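Local coordinates for protein aprataxin and PNK-like factor (Homo sapiens, PDB 5W7W) that acts as a histone chaperone in DNA single- and double-strand break repair and, through its FHA domain, interacts with XRCC1 and XRCC4, at residues 54-59 with 83-88; 68-73 with 88-93. One frame throughout, in Å; residues are numbered along the deposited sequence.

Interaction 1 (54-59 with 83-88)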
ATOM      1  N   GLN A  54       3.768  13.270  -0.573  1.00  9.20           N
ATOM      2  CA  GLN A  54       2.858  12.444   0.203  1.00  8.78           C
ATOM      3  C   GLN A  54       2.424  11.237  -0.599  1.00  8.44           C
ATOM      4  O   GLN A  54       2.415  11.244  -1.833  1.00  9.03           O
ATOM      5  CB  GLN A  54       1.591  13.190   0.616  1.00  8.57           C
ATOM      6  CG  GLN A  54       1.863  14.327   1.576  1.00 10.21           C
ATOM      7  CD  GLN A  54       0.592  15.053   1.972  1.00  9.40           C
ATOM      8  OE1 GLN A  54       0.161  15.975   1.279  1.00 10.45           O
ATOM      9  NE2 GLN A  54      -0.034  14.617   3.043  1.00 10.60           N
ATOM     10  N   LEU A  55       2.071  10.193   0.146  1.00  8.25           N
ATOM     11  CA  LEU A  55       1.539   8.958  -0.403  1.00  8.38           C
ATOM     12  C   LEU A  55       0.137   8.751   0.152  1.00  8.38           C
ATOM     13  O   LEU A  55      -0.058   8.860   1.363  1.00  8.81           O
ATOM     14  CB  LEU A  55       2.441   7.797   0.032  1.00  8.47           C
ATOM     15  CG  LEU A  55       1.937   6.395  -0.314  1.00  8.42           C
ATOM     16  CD1 LEU A  55       1.903   6.201  -1.808  1.00 10.79           C
ATOM     17  CD2 LEU A  55       2.811   5.320   0.354  1.00  9.99           C
ATOM     18  N   ARG A  56      -0.832   8.464  -0.724  1.00  8.15           N
ATOM     19  CA  ARG A  56      -2.182   8.119  -0.281  1.00  8.26           C
ATOM     20  C   ARG A  56      -2.654   6.871  -1.007  1.00  8.10           C
ATOM     21  O   ARG A  56      -2.181   6.543  -2.099  1.00  9.12           O
ATOM     22  CB  ARG A  56      -3.176   9.286  -0.451  1.00  8.45           C
ATOM     23  CG  ARG A  56      -3.152   9.947  -1.814  1.00  8.67           C
ATOM     24  CD  ARG A  56      -4.219  11.010  -1.969  1.00  9.50           C
ATOM     25  NE  ARG A  56      -4.159  11.611  -3.288  1.00 11.78           N
ATOM     26  CZ  ARG A  56      -5.130  12.332  -3.840  1.00 11.19           C
ATOM     27  NH1 ARG A  56      -6.248  12.585  -3.194  1.00 11.29           N
ATOM     28  NH2 ARG A  56      -4.947  12.801  -5.071  1.00 15.65           N
ATOM     29  N   ILE A  57      -3.586   6.163  -0.366  1.00  8.40           N
ATOM     30  CA  ILE A  57      -4.167   4.928  -0.890  1.00  8.55           C
ATOM     31  C   ILE A  57      -5.674   5.098  -1.004  1.00  8.34           C
ATOM     32  O   ILE A  57      -6.319   5.661  -0.117  1.00  9.03           O
ATOM     33  CB  ILE A  57      -3.823   3.713   0.008  1.00  9.25           C
ATOM     34  CG1 ILE A  57      -4.352   2.421  -0.618  1.00  9.00           C
ATOM     35  CG2 ILE A  57      -4.373   3.858   1.433  1.00  9.75           C
ATOM     36  CD1 ILE A  57      -3.810   1.173   0.014  1.00 10.94           C
ATOM     37  N   LYS A  58      -6.229   4.596  -2.105  1.00  8.11           N
ATOM     38  CA  LYS A  58      -7.677   4.534  -2.309  1.00  8.55           C
ATOM     39  C   LYS A  58      -8.068   3.083  -2.545  1.00  9.48           C
ATOM     40  O   LYS A  58      -7.671   2.501  -3.575  1.00  9.56           O
ATOM     41  CB  LYS A  58      -8.103   5.389  -3.503  1.00  8.87           C
ATOM     42  CG  LYS A  58      -9.616   5.406  -3.724  1.00  9.28           C
ATOM     43  CD  LYS A  58     -10.063   6.429  -4.765  1.00 11.39           C
ATOM     44  CE  LYS A  58      -9.401   6.204  -6.080  1.00 11.27           C
ATOM     45  NZ  LYS A  58     -10.015   7.073  -7.151  1.00 14.90           N
ATOM     46  N   PRO A  59      -8.805   2.449  -1.632  1.00  8.69           N
ATOM     47  CA  PRO A  59      -9.293   1.083  -1.884  1.00  9.17           C
ATOM     48  C   PRO A  59     -10.360   1.108  -2.968  1.00  7.95           C
ATOM     49  O   PRO A  59     -11.315   1.884  -2.879  1.00  9.17           O
ATOM     50  CB  PRO A  59      -9.891   0.677  -0.529  1.00  9.68           C
ATOM     51  CG  PRO A  59      -9.335   1.658   0.457  1.00 10.78           C
ATOM     52  CD  PRO A  59      -9.200   2.917  -0.303  1.00  9.07           C
ATOM     53  N   TRP A  83      -9.656   8.235  -0.299  1.00  8.52           N
ATOM     54  CA  TRP A  83      -8.222   8.288  -0.050  1.00  8.99           C
ATOM     55  C   TRP A  83      -7.906   8.379   1.440  1.00  9.21           C
ATOM     56  O   TRP A  83      -8.590   9.064   2.213  1.00  9.61           O
ATOM     57  CB  TRP A  83      -7.615   9.506  -0.732  1.00  7.91           C
ATOM     58  CG  TRP A  83      -7.697   9.520  -2.203  1.00  8.73           C
ATOM     59  CD1 TRP A  83      -8.611  10.209  -2.963  1.00 10.14           C
ATOM     60  CD2 TRP A  83      -6.837   8.852  -3.124  1.00  8.43           C
ATOM     61  NE1 TRP A  83      -8.374   9.992  -4.285  1.00  9.87           N
ATOM     62  CE2 TRP A  83      -7.298   9.159  -4.416  1.00  8.85           C
ATOM     63  CE3 TRP A  83      -5.732   8.006  -2.988  1.00  8.34           C
ATOM     64  CZ2 TRP A  83      -6.682   8.675  -5.555  1.00  9.15           C
ATOM     65  CZ3 TRP A  83      -5.127   7.514  -4.118  1.00  9.16           C
ATOM     66  CH2 TRP A  83      -5.597   7.848  -5.390  1.00  8.93           C
ATOM     67  N   CYS A  84      -6.812   7.726   1.807  1.00  8.64           N
ATOM     68  CA  CYS A  84      -6.207   7.802   3.128  1.00  8.94           C
ATOM     69  C   CYS A  84      -4.715   8.053   2.962  1.00  8.09           C
ATOM     70  O   CYS A  84      -4.037   7.310   2.247  1.00  8.18           O
ATOM     71  CB  CYS A  84      -6.395   6.466   3.860  1.00 10.00           C
ATOM     72  SG  CYS A  84      -5.724   6.384   5.534  1.00 12.94           S
ATOM     73  N   TYR A  85      -4.198   9.079   3.624  1.00  8.07           N
ATOM     74  CA  TYR A  85      -2.762   9.332   3.619  1.00  8.73           C
ATOM     75  C   TYR A  85      -2.011   8.295   4.439  1.00  9.47           C
ATOM     76  O   TYR A  85      -2.452   7.860   5.509  1.00  9.96           O
ATOM     77  CB  TYR A  85      -2.446  10.770   4.086  1.00  8.62           C
ATOM     78  CG  TYR A  85      -2.659  11.753   2.968  1.00  8.08           C
ATOM     79  CD1 TYR A  85      -1.798  11.751   1.882  1.00  8.88           C
ATOM     80  CD2 TYR A  85      -3.728  12.637   2.947  1.00  9.04           C
ATOM     81  CE1 TYR A  85      -1.983  12.592   0.806  1.00  9.13           C
ATOM     82  CE2 TYR A  85      -3.921  13.491   1.874  1.00  9.47           C
ATOM     83  CZ  TYR A  85      -3.050  13.456   0.799  1.00  8.86           C
ATOM     84  OH  TYR A  85      -3.241  14.291  -0.276  1.00 10.21           O
ATOM     85  N   LEU A  86      -0.856   7.902   3.917  1.00  9.59           N
ATOM     86  CA  LEU A  86       0.037   6.941   4.557  1.00  9.92           C
ATOM     87  C   LEU A  86       1.327   7.678   4.867  1.00  9.66           C
ATOM     88  O   LEU A  86       2.128   7.949   3.958  1.00 10.21           O
ATOM     89  CB  LEU A  86       0.314   5.782   3.613  1.00 10.27           C
ATOM     90  CG  LEU A  86      -0.905   5.006   3.122  1.00  9.80           C
ATOM     91  CD1 LEU A  86      -0.487   3.928   2.130  1.00 11.09           C
ATOM     92  CD2 LEU A  86      -1.670   4.398   4.290  1.00 11.56           C
ATOM     93  N   ASN A  87       1.533   7.981   6.129  1.00 10.13           N
ATOM     94  CA  ASN A  87       2.752   8.656   6.538  1.00 11.26           C
ATOM     95  C   ASN A  87       3.884   7.641   6.668  1.00 10.47           C
ATOM     96  O   ASN A  87       3.645   6.457   6.925  1.00 10.86           O
ATOM     97  CB  ASN A  87       2.533   9.352   7.872  1.00 13.01           C
ATOM     98  CG  ASN A  87       1.452  10.392   7.798  1.00 16.36           C
ATOM     99  OD1 ASN A  87       1.522  11.304   6.972  1.00 18.95           O
ATOM    100  ND2 ASN A  87       0.413  10.226   8.606  1.00 22.51           N
ATOM    101  N   PRO A  88       5.127   8.082   6.518  1.00 12.15           N
ATOM    102  CA  PRO A  88       6.242   7.167   6.744  1.00 11.20           C
ATOM    103  C   PRO A  88       6.126   6.528   8.120  1.00 12.26           C
ATOM    104  O   PRO A  88       5.829   7.195   9.118  1.00 11.83           O
ATOM    105  CB  PRO A  88       7.464   8.080   6.629  1.00 14.74           C
ATOM    106  CG  PRO A  88       7.015   9.180   5.700  1.00 15.19           C
ATOM    107  CD  PRO A  88       5.591   9.425   6.123  1.00 14.06           C
TER
HETATM  108  O   HOH W   1       0.934  12.163   4.350  1.00 14.24           O
HETATM  109  O   HOH W   2       2.626  10.476   2.983  1.00 10.91           O
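Leu86 inserts its CD1 methyl between Leu55 and Ile57 on the inner face of an antiparallel strand pair, 3.9 Å from Ile57 CG2. Phe92 and Ile103 of the facing sheet close over these side chains. The strands are joined by three backbone hydrogen bonds: Ile57 and Cys84 bond to each other in both directions, and Leu86 N reaches Leu55 O over 2.8 Å in a nearly straight bond (176°). Packing is also close on the opposite face, where the Trp83 indole is sandwiched: Lys58 CB lies 3.6 Å from the centroid of its six-membered ring, and across the ring the Arg56 guanidinium makes a cation-pi stack. Arg56 CG sits between the backbone N and the carbonyl carbon (chi1 49°), and the extended chain beyond it runs along the indole; Glu49 holds NE by a salt bridge. Replacing Trp83 with an alanine is likely to leave the Arg56 guanidinium without the surface it stacks on and to uncover the Lys58 methylenes. The solvent side is the Gln54 end: its amide stacks on Tyr85, planes 7° apart, and waters bridge Gln54 NE2 to Asn87 OD1 and Leu55 N to Leu86 O. Strand 84-85 is the outermost strand of the four-stranded antiparallel sheet, one layer of the FHA beta sandwich.

Interaction 2 (68-73 with 88-93)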
ATOM      1  N   GLN A  68      -2.801   0.811   9.428  1.00  9.32           N
ATOM      2  CA  GLN A  68      -2.300   0.865  10.799  1.00  9.82           C
ATOM      3  C   GLN A  68      -1.382   2.072  10.928  1.00 10.28           C
ATOM      4  O   GLN A  68      -0.304   2.102  10.346  1.00 10.40           O
ATOM      5  CB  GLN A  68      -1.554  -0.415  11.146  1.00 10.23           C
ATOM      6  CG  GLN A  68      -0.995  -0.423  12.564  1.00 11.41           C
ATOM      7  CD  GLN A  68      -0.225  -1.695  12.871  1.00 14.85           C
ATOM      8  OE1 GLN A  68      -0.374  -2.710  12.194  1.00 16.27           O
ATOM      9  NE2 GLN A  68       0.616  -1.644  13.886  1.00 17.64           N
ATOM     10  N   SER A  69      -1.794   3.069  11.697  1.00 11.02           N
ATOM     11  CA  SER A  69      -0.926   4.198  11.980  1.00 12.75           C
ATOM     12  C   SER A  69       0.315   3.733  12.733  1.00 11.17           C
ATOM     13  O   SER A  69       0.284   2.766  13.499  1.00 13.22           O
ATOM     14  CB  SER A  69      -1.709   5.210  12.825  1.00 17.33           C
ATOM     15  OG  SER A  69      -1.144   6.509  12.740  1.00 22.58           O
ATOM     16  N   SER A  70       1.419   4.451  12.522  1.00 12.07           N
ATOM     17  CA  SER A  70       2.716   3.994  13.016  1.00 13.40           C
ATOM     18  C   SER A  70       2.736   3.759  14.526  1.00 16.77           C
ATOM     19  O   SER A  70       3.414   2.843  14.993  1.00 18.12           O
ATOM     20  CB  SER A  70       3.827   4.964  12.606  1.00 16.21           C
ATOM     21  OG  SER A  70       3.672   6.218  13.231  1.00 19.29           O
ATOM     22  N   GLU A  71       1.977   4.546  15.287  0.51 15.14           N
ATOM     23  CA  GLU A  71       1.976   4.464  16.741  0.51 20.34           C
ATOM     24  C   GLU A  71       1.002   3.428  17.283  0.51 20.32           C
ATOM     25  O   GLU A  71       1.074   3.090  18.473  0.51 16.09           O
ATOM     26  CB  GLU A  71       1.660   5.846  17.336  0.51 20.32           C
ATOM     27  CG  GLU A  71       0.185   6.277  17.360  0.51 22.60           C
ATOM     28  CD  GLU A  71      -0.342   6.820  16.037  0.51 26.04           C
ATOM     29  OE1 GLU A  71       0.351   6.705  15.006  0.51 14.34           O
ATOM     30  OE2 GLU A  71      -1.461   7.377  16.034  0.51 26.10           O
ATOM     31  N   LYS A  72       0.099   2.924  16.447  1.00 15.76           N
ATOM     32  CA  LYS A  72      -0.975   2.039  16.874  1.00 15.79           C
ATOM     33  C   LYS A  72      -0.588   0.595  16.570  1.00 15.94           C
ATOM     34  O   LYS A  72       0.474   0.317  16.007  1.00 16.21           O
ATOM     35  CB  LYS A  72      -2.309   2.426  16.238  1.00 20.81           C
ATOM     36  CG  LYS A  72      -2.708   3.877  16.543  1.00 24.74           C
ATOM     37  CD  LYS A  72      -4.145   4.165  16.182  1.00 32.81           C
ATOM     38  N   SER A  73      -1.469  -0.336  16.938  1.00 15.89           N
ATOM     39  CA  SER A  73      -1.119  -1.749  16.947  1.00 16.92           C
ATOM     40  C   SER A  73      -2.060  -2.634  16.133  1.00 16.50           C
ATOM     41  O   SER A  73      -1.903  -3.861  16.166  1.00 22.18           O
ATOM     42  CB  SER A  73      -1.059  -2.271  18.395  1.00 22.69           C
ATOM     43  OG  SER A  73       0.020  -1.676  19.100  1.00 29.45           O
ATOM     44  N   PRO A  88       5.127   8.082   6.518  1.00 12.15           N
ATOM     45  CA  PRO A  88       6.242   7.167   6.744  1.00 11.20           C
ATOM     46  C   PRO A  88       6.126   6.528   8.120  1.00 12.26           C
ATOM     47  O   PRO A  88       5.829   7.195   9.118  1.00 11.83           O
ATOM     48  CB  PRO A  88       7.464   8.080   6.629  1.00 14.74           C
ATOM     49  CG  PRO A  88       7.015   9.180   5.700  1.00 15.19           C
ATOM     50  CD  PRO A  88       5.591   9.425   6.123  1.00 14.06           C
ATOM     51  N   GLY A  89       6.330   5.210   8.164  1.00  9.95           N
ATOM     52  CA  GLY A  89       6.151   4.420   9.351  1.00 11.31           C
ATOM     53  C   GLY A  89       4.793   3.760   9.490  1.00 10.78           C
ATOM     54  O   GLY A  89       4.674   2.769  10.221  1.00 12.16           O
ATOM     55  N   ASP A  90       3.768   4.284   8.817  1.00  9.47           N
ATOM     56  CA  ASP A  90       2.463   3.649   8.811  1.00  9.66           C
ATOM     57  C   ASP A  90       2.539   2.354   7.998  1.00  8.76           C
ATOM     58  O   ASP A  90       3.470   2.128   7.226  1.00 10.04           O
ATOM     59  CB  ASP A  90       1.429   4.543   8.126  1.00  9.32           C
ATOM     60  CG  ASP A  90       1.063   5.786   8.896  1.00 10.26           C
ATOM     61  OD1 ASP A  90       1.480   5.942  10.062  1.00 11.04           O
ATOM     62  OD2 ASP A  90       0.316   6.611   8.321  1.00 10.82           O
ATOM     63  N   SER A  91       1.519   1.516   8.151  1.00  8.93           N
ATOM     64  CA  SER A  91       1.385   0.291   7.376  1.00 10.32           C
ATOM     65  C   SER A  91       0.020   0.261   6.708  1.00  9.80           C
ATOM     66  O   SER A  91      -0.942   0.844   7.203  1.00  9.80           O
ATOM     67  CB  SER A  91       1.521  -0.950   8.251  1.00  9.68           C
ATOM     68  OG  SER A  91       2.803  -1.034   8.861  1.00 12.93           O
ATOM     69  N   PHE A  92      -0.054  -0.451   5.587  1.00  8.57           N
ATOM     70  CA  PHE A  92      -1.339  -0.825   5.012  1.00  9.34           C
ATOM     71  C   PHE A  92      -1.246  -2.283   4.597  1.00  8.56           C
ATOM     72  O   PHE A  92      -0.157  -2.850   4.504  1.00  8.64           O
ATOM     73  CB  PHE A  92      -1.719   0.041   3.801  1.00 10.05           C
ATOM     74  CG  PHE A  92      -1.008  -0.332   2.542  1.00  9.65           C
ATOM     75  CD1 PHE A  92       0.235   0.202   2.246  1.00 10.44           C
ATOM     76  CD2 PHE A  92      -1.568  -1.221   1.647  1.00 11.14           C
ATOM     77  CE1 PHE A  92       0.896  -0.159   1.091  1.00 12.00           C
ATOM     78  CE2 PHE A  92      -0.910  -1.575   0.499  1.00 11.82           C
ATOM     79  CZ  PHE A  92       0.323  -1.039   0.219  1.00 10.51           C
ATOM     80  N   SER A  93      -2.391  -2.904   4.338  1.00  8.71           N
ATOM     81  CA  SER A  93      -2.372  -4.280   3.878  1.00  8.43           C
ATOM     82  C   SER A  93      -3.513  -4.545   2.914  1.00  9.22           C
ATOM     83  O   SER A  93      -4.538  -3.852   2.898  1.00  8.81           O
ATOM     84  CB  SER A  93      -2.426  -5.262   5.043  1.00  9.49           C
ATOM     85  OG  SER A  93      -3.658  -5.185   5.734  1.00  9.83           O
TER
HETATM   86  O   HOH W   3       2.567   0.532  11.125  1.00 23.28           O
HETATM   87  O   HOH W   4       3.723   7.663  10.771  1.00 25.62           O
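Gln68 and Ser91 form an antiparallel hydrogen-bonded pair, and the backbone bonds come first. Gln68 N donates to Ser91 O, and Ser91 N returns a bond to Gln68 O, both 2.9 Å long. Beyond this pair, side chain meets backbone. Asp90 turns CG anti to its carbonyl carbon (chi1 -70°), which brings OD1 within 2.9 Å of Ser70 N; the donor approaches on the anti side, 35° out of the carboxylate plane, in a bent bond of 137°. The other oxygen, OD2, accepts from Tyr67 OH and Asn87 N, so the carboxylate ties the turn 87-90 to the chain around 67-70. Ser70 CB makes a van der Waals contact with the Gly89 carbonyl, 3.4 Å from its O. Water adds a further link. One molecule donates to both Asp90 OD1 and Pro88 O while accepting from Ser70 OG, and another joins Gly89 O and Ser91 OG and reaches Gln68 O only weakly. Within its own loop, Gln68 NE2 bonds to Lys72 O at 2.9 Å, across the type I turn Ser69-Lys72, and its OE1 accepts from Arg13. The loop is therefore held mainly by polar bonds, and the several N-H and O-H donors around the buried Asp90 carboxylate would be expected to favour its charged form.

The centres of interactions 1 and 2 lie about 11 Å apart, in the two facing sheets of the FHA sandwich. Interaction 1 pairs strand 54-59 with strand 84-85 in the four-stranded sheet; interaction 2 pairs the end of strand 66-68 with the start of strand 91-93 in the six-stranded sheet, and the following loop with the turn just before 91-93. Along the chain the segments alternate, 54-59, 68-73, 83-88 and 88-93, and Pro88 belongs to both contacts, where the chain passes from one sheet to the other. Phe92 bridges the layers: its CD2 is 3.7 Å from Ile57 CD1, and its CD1 is 3.8 Å from Leu86 CD1. The two sheets thereby share one hydrophobic interior within this domain.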